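Local coordinates for beta sliding clamp (Borrelia burgdorferi, PDB 6DJ8), which probably forms a ring-shaped head-to-tail homodimer around DNA and tethers DNA polymerases and other proteins to it, conferring processivity, at residues V222-F227 with Y254-S259; K229-G234 with V249-Y254. One frame throughout, in Å; residues are numbered along the deposited sequence.

Interaction 1: V222-F227 with Y254-S259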
ATOM      1  N   VAL A 222      21.296  10.518  11.349  1.00 30.03           N
ATOM      2  CA  VAL A 222      20.053   9.978  11.865  1.00 30.22           C
ATOM      3  C   VAL A 222      19.740   8.597  11.276  1.00 30.22           C
ATOM      4  O   VAL A 222      19.021   7.818  11.908  1.00 31.87           O
ATOM      5  CB  VAL A 222      18.895  10.971  11.627  1.00 28.51           C
ATOM      6  CG1 VAL A 222      18.554  11.098  10.107  1.00 32.40           C
ATOM      7  CG2 VAL A 222      17.673  10.535  12.434  1.00 37.21           C
ATOM      8  N   LYS A 223      20.262   8.259  10.098  1.00 30.33           N
ATOM      9  CA  LYS A 223      19.812   7.019   9.448  1.00 36.29           C
ATOM     10  C   LYS A 223      19.980   5.813  10.367  1.00 36.95           C
ATOM     11  O   LYS A 223      19.074   4.975  10.467  1.00 34.70           O
ATOM     12  CB  LYS A 223      20.548   6.788   8.130  1.00 39.93           C
ATOM     13  CG  LYS A 223      20.167   5.470   7.431  1.00 41.27           C
ATOM     14  CD  LYS A 223      20.897   5.303   6.118  1.00 41.48           C
ATOM     15  CE  LYS A 223      20.449   4.021   5.378  1.00 41.33           C
ATOM     16  NZ  LYS A 223      21.251   3.839   4.132  1.00 44.14           N
ATOM     17  N   ILE A 224      21.098   5.744  11.109  1.00 29.55           N
ATOM     18  CA  ILE A 224      21.293   4.572  11.960  1.00 31.12           C
ATOM     19  C   ILE A 224      20.194   4.466  13.008  1.00 34.59           C
ATOM     20  O   ILE A 224      19.820   3.356  13.410  1.00 34.93           O
ATOM     21  CB  ILE A 224      22.698   4.554  12.611  1.00 27.38           C
ATOM     22  CG1 ILE A 224      22.962   3.150  13.172  1.00 32.69           C
ATOM     23  CG2 ILE A 224      22.800   5.598  13.725  1.00 31.86           C
ATOM     24  CD1 ILE A 224      24.382   2.928  13.651  1.00 38.11           C
ATOM     25  N   PHE A 225      19.625   5.598  13.447  1.00 34.11           N
ATOM     26  CA  PHE A 225      18.566   5.509  14.444  1.00 33.93           C
ATOM     27  C   PHE A 225      17.259   5.018  13.830  1.00 32.06           C
ATOM     28  O   PHE A 225      16.530   4.252  14.463  1.00 33.61           O
ATOM     29  CB  PHE A 225      18.389   6.861  15.148  1.00 30.49           C
ATOM     30  CG  PHE A 225      19.615   7.258  15.907  1.00 34.81           C
ATOM     31  CD1 PHE A 225      19.939   6.610  17.085  1.00 36.33           C
ATOM     32  CD2 PHE A 225      20.508   8.177  15.388  1.00 33.69           C
ATOM     33  CE1 PHE A 225      21.113   6.923  17.773  1.00 39.80           C
ATOM     34  CE2 PHE A 225      21.664   8.491  16.064  1.00 39.37           C
ATOM     35  CZ  PHE A 225      21.969   7.857  17.263  1.00 37.33           C
ATOM     36  N   ASN A 226      16.939   5.449  12.611  1.00 28.70           N
ATOM     37  CA  ASN A 226      15.783   4.861  11.930  1.00 34.58           C
ATOM     38  C   ASN A 226      15.964   3.358  11.782  1.00 35.74           C
ATOM     39  O   ASN A 226      15.057   2.584  12.086  1.00 35.26           O
ATOM     40  CB  ASN A 226      15.579   5.535  10.577  1.00 32.58           C
ATOM     41  CG  ASN A 226      15.174   6.999  10.733  1.00 40.49           C
ATOM     42  OD1 ASN A 226      14.469   7.337  11.680  1.00 37.54           O
ATOM     43  ND2 ASN A 226      15.613   7.862   9.814  1.00 34.11           N
ATOM     44  N   PHE A 227      17.181   2.927  11.443  1.00 34.28           N
ATOM     45  CA  PHE A 227      17.483   1.498  11.313  1.00 32.97           C
ATOM     46  C   PHE A 227      17.289   0.768  12.640  1.00 42.81           C
ATOM     47  O   PHE A 227      16.613  -0.272  12.717  1.00 38.60           O
ATOM     48  CB  PHE A 227      18.930   1.375  10.829  1.00 37.37           C
ATOM     49  CG  PHE A 227      19.389  -0.015  10.539  1.00 33.57           C
ATOM     50  CD1 PHE A 227      18.569  -0.914   9.869  1.00 36.11           C
ATOM     51  CD2 PHE A 227      20.684  -0.393  10.860  1.00 32.06           C
ATOM     52  CE1 PHE A 227      19.024  -2.194   9.560  1.00 38.08           C
ATOM     53  CE2 PHE A 227      21.149  -1.669  10.557  1.00 39.80           C
ATOM     54  CZ  PHE A 227      20.310  -2.568   9.908  1.00 33.76           C
ATOM     55  N   TYR A 254      23.270  -8.417  17.653  1.00 34.83           N
ATOM     56  CA  TYR A 254      23.594  -7.391  16.674  1.00 33.51           C
ATOM     57  C   TYR A 254      24.791  -6.545  17.098  1.00 38.29           C
ATOM     58  O   TYR A 254      25.041  -6.321  18.288  1.00 36.85           O
ATOM     59  CB  TYR A 254      22.390  -6.466  16.415  1.00 35.24           C
ATOM     60  CG  TYR A 254      21.150  -7.200  15.977  1.00 40.72           C
ATOM     61  CD1 TYR A 254      21.053  -7.732  14.691  1.00 37.39           C
ATOM     62  CD2 TYR A 254      20.079  -7.376  16.844  1.00 43.76           C
ATOM     63  CE1 TYR A 254      19.923  -8.414  14.280  1.00 38.13           C
ATOM     64  CE2 TYR A 254      18.946  -8.052  16.447  1.00 41.55           C
ATOM     65  CZ  TYR A 254      18.871  -8.574  15.163  1.00 44.13           C
ATOM     66  OH  TYR A 254      17.741  -9.263  14.790  1.00 40.68           O
ATOM     67  N   LYS A 255      25.548  -6.098  16.097  1.00 30.68           N
ATOM     68  CA  LYS A 255      26.579  -5.085  16.253  1.00 39.51           C
ATOM     69  C   LYS A 255      26.445  -4.161  15.061  1.00 36.74           C
ATOM     70  O   LYS A 255      26.250  -4.626  13.937  1.00 39.00           O
ATOM     71  CB  LYS A 255      27.988  -5.688  16.323  1.00 41.43           C
ATOM     72  CG  LYS A 255      28.171  -6.734  17.409  1.00 43.69           C
ATOM     73  CD  LYS A 255      29.587  -7.317  17.367  1.00 53.64           C
ATOM     74  CE  LYS A 255      29.849  -8.232  18.551  1.00 62.80           C
ATOM     75  NZ  LYS A 255      31.177  -8.907  18.446  1.00 76.37           N
ATOM     76  N   ILE A 256      26.451  -2.861  15.314  1.00 30.55           N
ATOM     77  CA  ILE A 256      26.243  -1.859  14.277  1.00 38.97           C
ATOM     78  C   ILE A 256      27.188  -0.703  14.549  1.00 40.01           C
ATOM     79  O   ILE A 256      27.415  -0.341  15.708  1.00 42.05           O
ATOM     80  CB  ILE A 256      24.781  -1.356  14.248  1.00 40.31           C
ATOM     81  CG1 ILE A 256      23.819  -2.474  14.631  1.00 43.03           C
ATOM     82  CG2 ILE A 256      24.408  -0.815  12.864  1.00 35.08           C
ATOM     83  CD1 ILE A 256      22.426  -2.015  14.788  1.00 41.73           C
ATOM     84  N   ALA A 257      27.716  -0.107  13.485  1.00 40.80           N
ATOM     85  CA  ALA A 257      28.597   1.040  13.626  1.00 44.17           C
ATOM     86  C   ALA A 257      28.386   1.982  12.450  1.00 40.43           C
ATOM     87  O   ALA A 257      27.926   1.571  11.378  1.00 40.93           O
ATOM     88  CB  ALA A 257      30.070   0.618  13.711  1.00 43.82           C
ATOM     89  N   CYS A 258      28.730   3.257  12.662  1.00 33.30           N
ATOM     90  CA  CYS A 258      28.731   4.223  11.572  1.00 36.55           C
ATOM     91  C   CYS A 258      29.711   5.330  11.916  1.00 38.67           C
ATOM     92  O   CYS A 258      30.248   5.380  13.025  1.00 38.24           O
ATOM     93  CB  CYS A 258      27.328   4.785  11.321  1.00 36.99           C
ATOM     94  SG  CYS A 258      26.721   5.938  12.622  1.00 35.58           S
ATOM     95  N   SER A 259      29.957   6.211  10.947  1.00 40.15           N
ATOM     96  CA  SER A 259      30.864   7.334  11.161  1.00 40.46           C
ATOM     97  C   SER A 259      30.120   8.518  11.750  1.00 41.08           C
ATOM     98  O   SER A 259      28.930   8.733  11.478  1.00 37.05           O
ATOM     99  CB  SER A 259      31.531   7.776   9.862  1.00 43.80           C
ATOM    100  OG  SER A 259      32.445   6.804   9.417  1.00 44.82           O
TER
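I224 lays its terminal methyl over the strand in the gap between two inward-facing side chains, with CD1 3.8 Å from CG2 of I256 and 3.9 Å from SG of C258. The reach comes from an extended chain: CG1 stands anti to the backbone N (chi1 -165°) and CD1 continues the zigzag, so that the residue slides alongside I256, the two side chains running in opposite senses. The shorter branch of I224 serves the other neighbour, CG2 lying 4.1 Å from SG of C258. One turn further along the helix, F227 offers the rim of its ring, CE2 meeting CG2 of I256 at 4.1 Å, close to the ring plane. The same methyl of I256 is therefore touched by an aliphatic tip and by an aromatic edge.

Helix 223-231 here packs on a face of the antiparallel sheet that holds strand 254-259, in the central domain of the clamp, one of three domains each built of helices packed against antiparallel sheets. The axes of helix 223-227 and strand 254-259 approach to 10.0 Å and run nearly antiparallel, at 162°. I256 and C258 point toward the helix while A257 between them points away, the ordinary alternation of a strand. All the touching residues are buried, and the junction across the two segments is purely apolar.

F247 of strand 246-251 touches both I224 and C258. F65, whose ring meets that of F227 with the planes at about 65°, comes from strand 64-70 of the N-terminal domain, which pairs with 254-259 to make one continuous sheet across the two domains. At the start of the helix, V222 O receives the backbone N-H of both F225 and N226, the shorter of these bonds being 2.8 Å to F225 N.

Interaction 2: K229-G234 with V249-Y254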
ATOM      1  N   LYS A 229      15.565   1.455  15.347  1.00 40.63           N
ATOM      2  CA  LYS A 229      14.254   1.311  15.962  0.51 45.32           C
ATOM      3  C   LYS A 229      13.505   0.116  15.386  1.00 48.53           C
ATOM      4  O   LYS A 229      12.659  -0.458  16.075  1.00 52.35           O
ATOM      5  CB  LYS A 229      13.443   2.607  15.851  0.51 44.72           C
ATOM      6  CG  LYS A 229      13.199   3.170  14.464  0.51 44.14           C
ATOM      7  CD  LYS A 229      12.402   4.463  14.594  0.51 44.39           C
ATOM      8  CE  LYS A 229      12.605   5.414  13.425  0.51 42.51           C
ATOM      9  NZ  LYS A 229      12.106   6.788  13.761  0.51 40.07           N
ATOM     10  N   HIS A 230      13.844  -0.312  14.170  1.00 49.68           N
ATOM     11  CA  HIS A 230      13.331  -1.560  13.614  1.00 51.76           C
ATOM     12  C   HIS A 230      14.025  -2.790  14.207  1.00 54.52           C
ATOM     13  O   HIS A 230      13.447  -3.884  14.186  1.00 53.04           O
ATOM     14  CB  HIS A 230      13.492  -1.537  12.088  1.00 51.26           C
ATOM     15  CG  HIS A 230      13.059  -2.799  11.403  1.00 64.48           C
ATOM     16  ND1 HIS A 230      11.859  -3.424  11.671  1.00 69.77           N
ATOM     17  CD2 HIS A 230      13.671  -3.554  10.458  1.00 56.54           C
ATOM     18  CE1 HIS A 230      11.750  -4.507  10.922  1.00 68.54           C
ATOM     19  NE2 HIS A 230      12.835  -4.608  10.177  1.00 62.43           N
ATOM     20  N   LEU A 231      15.250  -2.648  14.733  1.00 44.58           N
ATOM     21  CA  LEU A 231      15.997  -3.811  15.211  1.00 45.68           C
ATOM     22  C   LEU A 231      15.760  -4.126  16.680  1.00 47.64           C
ATOM     23  O   LEU A 231      15.779  -5.299  17.069  1.00 52.90           O
ATOM     24  CB  LEU A 231      17.504  -3.596  15.021  1.00 45.66           C
ATOM     25  CG  LEU A 231      18.010  -3.356  13.607  1.00 49.12           C
ATOM     26  CD1 LEU A 231      19.477  -3.100  13.638  1.00 41.70           C
ATOM     27  CD2 LEU A 231      17.740  -4.582  12.770  1.00 42.66           C
ATOM     28  N   MET A 232      15.522  -3.120  17.503  1.00 46.91           N
ATOM     29  CA  MET A 232      15.525  -3.325  18.942  1.00 52.37           C
ATOM     30  C   MET A 232      14.194  -3.880  19.425  1.00 59.34           C
ATOM     31  O   MET A 232      13.134  -3.287  19.191  1.00 54.82           O
ATOM     32  CB  MET A 232      15.866  -2.030  19.657  1.00 49.09           C
ATOM     33  CG  MET A 232      17.356  -1.806  19.736  1.00 51.50           C
ATOM     34  SD  MET A 232      17.717  -0.272  20.567  1.00 51.50           S
ATOM     35  CE  MET A 232      16.429  -0.277  21.726  1.00 49.08           C
ATOM     36  N   SER A 233      14.271  -5.014  20.126  1.00 59.89           N
ATOM     37  CA  SER A 233      13.082  -5.685  20.629  1.00 62.01           C
ATOM     38  C   SER A 233      12.374  -4.870  21.703  1.00 63.21           C
ATOM     39  O   SER A 233      11.149  -4.959  21.836  1.00 66.23           O
ATOM     40  CB  SER A 233      13.476  -7.056  21.177  1.00 62.08           C
ATOM     41  OG  SER A 233      14.302  -6.928  22.328  1.00 59.24           O
ATOM     42  N   GLY A 234      13.111  -4.076  22.474  1.00 58.52           N
ATOM     43  CA  GLY A 234      12.540  -3.377  23.603  1.00 59.66           C
ATOM     44  C   GLY A 234      12.749  -4.083  24.927  1.00 59.82           C
ATOM     45  O   GLY A 234      12.434  -3.509  25.975  1.00 67.16           O
ATOM     46  N   VAL A 249      26.971   0.456  18.443  1.00 33.47           N
ATOM     47  CA  VAL A 249      25.822  -0.009  19.216  1.00 34.11           C
ATOM     48  C   VAL A 249      25.822  -1.525  19.196  1.00 42.12           C
ATOM     49  O   VAL A 249      26.077  -2.143  18.155  1.00 41.61           O
ATOM     50  CB  VAL A 249      24.494   0.527  18.659  1.00 39.36           C
ATOM     51  CG1 VAL A 249      23.326  -0.101  19.383  1.00 36.15           C
ATOM     52  CG2 VAL A 249      24.444   1.999  18.814  1.00 40.89           C
ATOM     53  N   GLU A 250      25.518  -2.125  20.342  1.00 36.01           N
ATOM     54  CA  GLU A 250      25.565  -3.573  20.455  1.00 40.39           C
ATOM     55  C   GLU A 250      24.458  -3.999  21.403  1.00 40.74           C
ATOM     56  O   GLU A 250      24.284  -3.389  22.462  1.00 37.82           O
ATOM     57  CB  GLU A 250      26.950  -4.009  20.963  1.00 44.25           C
ATOM     58  CG  GLU A 250      27.039  -5.440  21.400  1.00 52.14           C
ATOM     59  CD  GLU A 250      28.334  -5.726  22.148  1.00 57.75           C
ATOM     60  OE1 GLU A 250      28.282  -6.432  23.176  1.00 64.47           O
ATOM     61  OE2 GLU A 250      29.395  -5.228  21.716  1.00 57.15           O
ATOM     62  N   PHE A 251      23.698  -5.016  21.005  1.00 38.28           N
ATOM     63  CA  PHE A 251      22.552  -5.513  21.755  1.00 38.97           C
ATOM     64  C   PHE A 251      22.080  -6.795  21.098  1.00 42.16           C
ATOM     65  O   PHE A 251      22.127  -6.917  19.872  1.00 41.67           O
ATOM     66  CB  PHE A 251      21.397  -4.503  21.786  1.00 39.45           C
ATOM     67  CG  PHE A 251      20.838  -4.162  20.429  1.00 38.37           C
ATOM     68  CD1 PHE A 251      21.420  -3.180  19.651  1.00 37.22           C
ATOM     69  CD2 PHE A 251      19.709  -4.810  19.944  1.00 44.04           C
ATOM     70  CE1 PHE A 251      20.909  -2.860  18.403  1.00 38.56           C
ATOM     71  CE2 PHE A 251      19.181  -4.488  18.696  1.00 39.27           C
ATOM     72  CZ  PHE A 251      19.781  -3.505  17.930  1.00 37.29           C
ATOM     73  N   ASP A 252      21.586  -7.718  21.925  1.00 44.29           N
ATOM     74  CA  ASP A 252      21.146  -9.039  21.490  1.00 44.70           C
ATOM     75  C   ASP A 252      22.173  -9.665  20.557  1.00 43.71           C
ATOM     76  O   ASP A 252      23.350  -9.750  20.912  1.00 40.86           O
ATOM     77  CB  ASP A 252      19.773  -8.947  20.847  1.00 45.87           C
ATOM     78  CG  ASP A 252      18.696  -8.544  21.855  1.00 57.04           C
ATOM     79  OD1 ASP A 252      18.719  -9.057  22.994  1.00 62.52           O
ATOM     80  OD2 ASP A 252      17.840  -7.708  21.520  1.00 54.35           O
ATOM     81  N   ASN A 253      21.779 -10.048  19.341  1.00 38.79           N
ATOM     82  CA  ASN A 253      22.731 -10.681  18.436  1.00 39.88           C
ATOM     83  C   ASN A 253      23.235  -9.725  17.359  1.00 42.62           C
ATOM     84  O   ASN A 253      23.637 -10.172  16.278  1.00 36.75           O
ATOM     85  CB  ASN A 253      22.119 -11.944  17.813  1.00 41.29           C
ATOM     86  CG  ASN A 253      20.794 -11.682  17.105  1.00 43.00           C
ATOM     87  OD1 ASN A 253      19.974 -10.875  17.550  1.00 37.64           O
ATOM     88  ND2 ASN A 253      20.575 -12.376  15.992  1.00 41.12           N
ATOM     89  N   TYR A 254      23.270  -8.417  17.653  1.00 34.83           N
ATOM     90  CA  TYR A 254      23.594  -7.391  16.674  1.00 33.51           C
ATOM     91  C   TYR A 254      24.791  -6.545  17.098  1.00 38.29           C
ATOM     92  O   TYR A 254      25.041  -6.321  18.288  1.00 36.85           O
ATOM     93  CB  TYR A 254      22.390  -6.466  16.415  1.00 35.24           C
ATOM     94  CG  TYR A 254      21.150  -7.200  15.977  1.00 40.72           C
ATOM     95  CD1 TYR A 254      21.053  -7.732  14.691  1.00 37.39           C
ATOM     96  CD2 TYR A 254      20.079  -7.376  16.844  1.00 43.76           C
ATOM     97  CE1 TYR A 254      19.923  -8.414  14.280  1.00 38.13           C
ATOM     98  CE2 TYR A 254      18.946  -8.052  16.447  1.00 41.55           C
ATOM     99  CZ  TYR A 254      18.871  -8.574  15.163  1.00 44.13           C
ATOM    100  OH  TYR A 254      17.741  -9.263  14.790  1.00 40.68           O
TER
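M232 lies over a face of the F251 ring, a CH-pi contact through CG and a Met-aromatic contact through SD, where the last, weakly bonded turn of helix 223-231 runs on into a loop beside the beta hairpin 246-259 in the clamp's central domain. CG of M232 stands 3.6 Å from the centroid of F251 and 22° off the normal, and the two side chains cross at about a right angle. The sulfur follows above the same face at more distance, SD being 4.6 Å from the centroid of F251. L231 approaches from another direction: its CB lies near the ring plane, 3.7 Å from CZ of F251. One side chain takes the face, the other the edge near CZ.

The ring is directed to them by its first torsion, CG lying between the backbone N and the carbonyl carbon (chi1 61°), and its opposite face is partly covered by CB of Y254, 4.2 Å above the plane and offset toward the rim. F251 and Y254 are the ends of a type II' beta turn, closed by a 2.9 Å bond from Y254 N to F251 O, with D252 and N253 at its corners.

Further out, M232 also touches Q157, F160 and K161 of helix 157-167. Q157 bonds to both segments: NE2 to D252 OD2, and OE1 to S233 OG and G234 N, linking the turn to the chain beyond the helix. The hydroxyl of Y254 is likewise engaged by K28 and E25, and its ring passes near O of L231, which lies 4.2 Å from CE2 of Y254.

Overall arrangement
Interactions 1 and 2 illustrate how one helix can be seated on two neighbouring strands of a sheet. Their centres are 10 Å apart, and both draw on helix 223-231: interaction 1 on its first turn over strand 254-259, interaction 2 on its last residues and the chain beyond, over strand 246-251 and the turn. Both ranges include Y254, which makes contact across the segments only in interaction 2. The strands are paired in the hairpin, V249 N lying 2.9 Å from I256 O, a probable hydrogen bond. I256 links the side chains as well, its CD1 4.0 Å from CE1 of F251. Along the chain, interaction 2 is nested within the loop that interaction 1 closes.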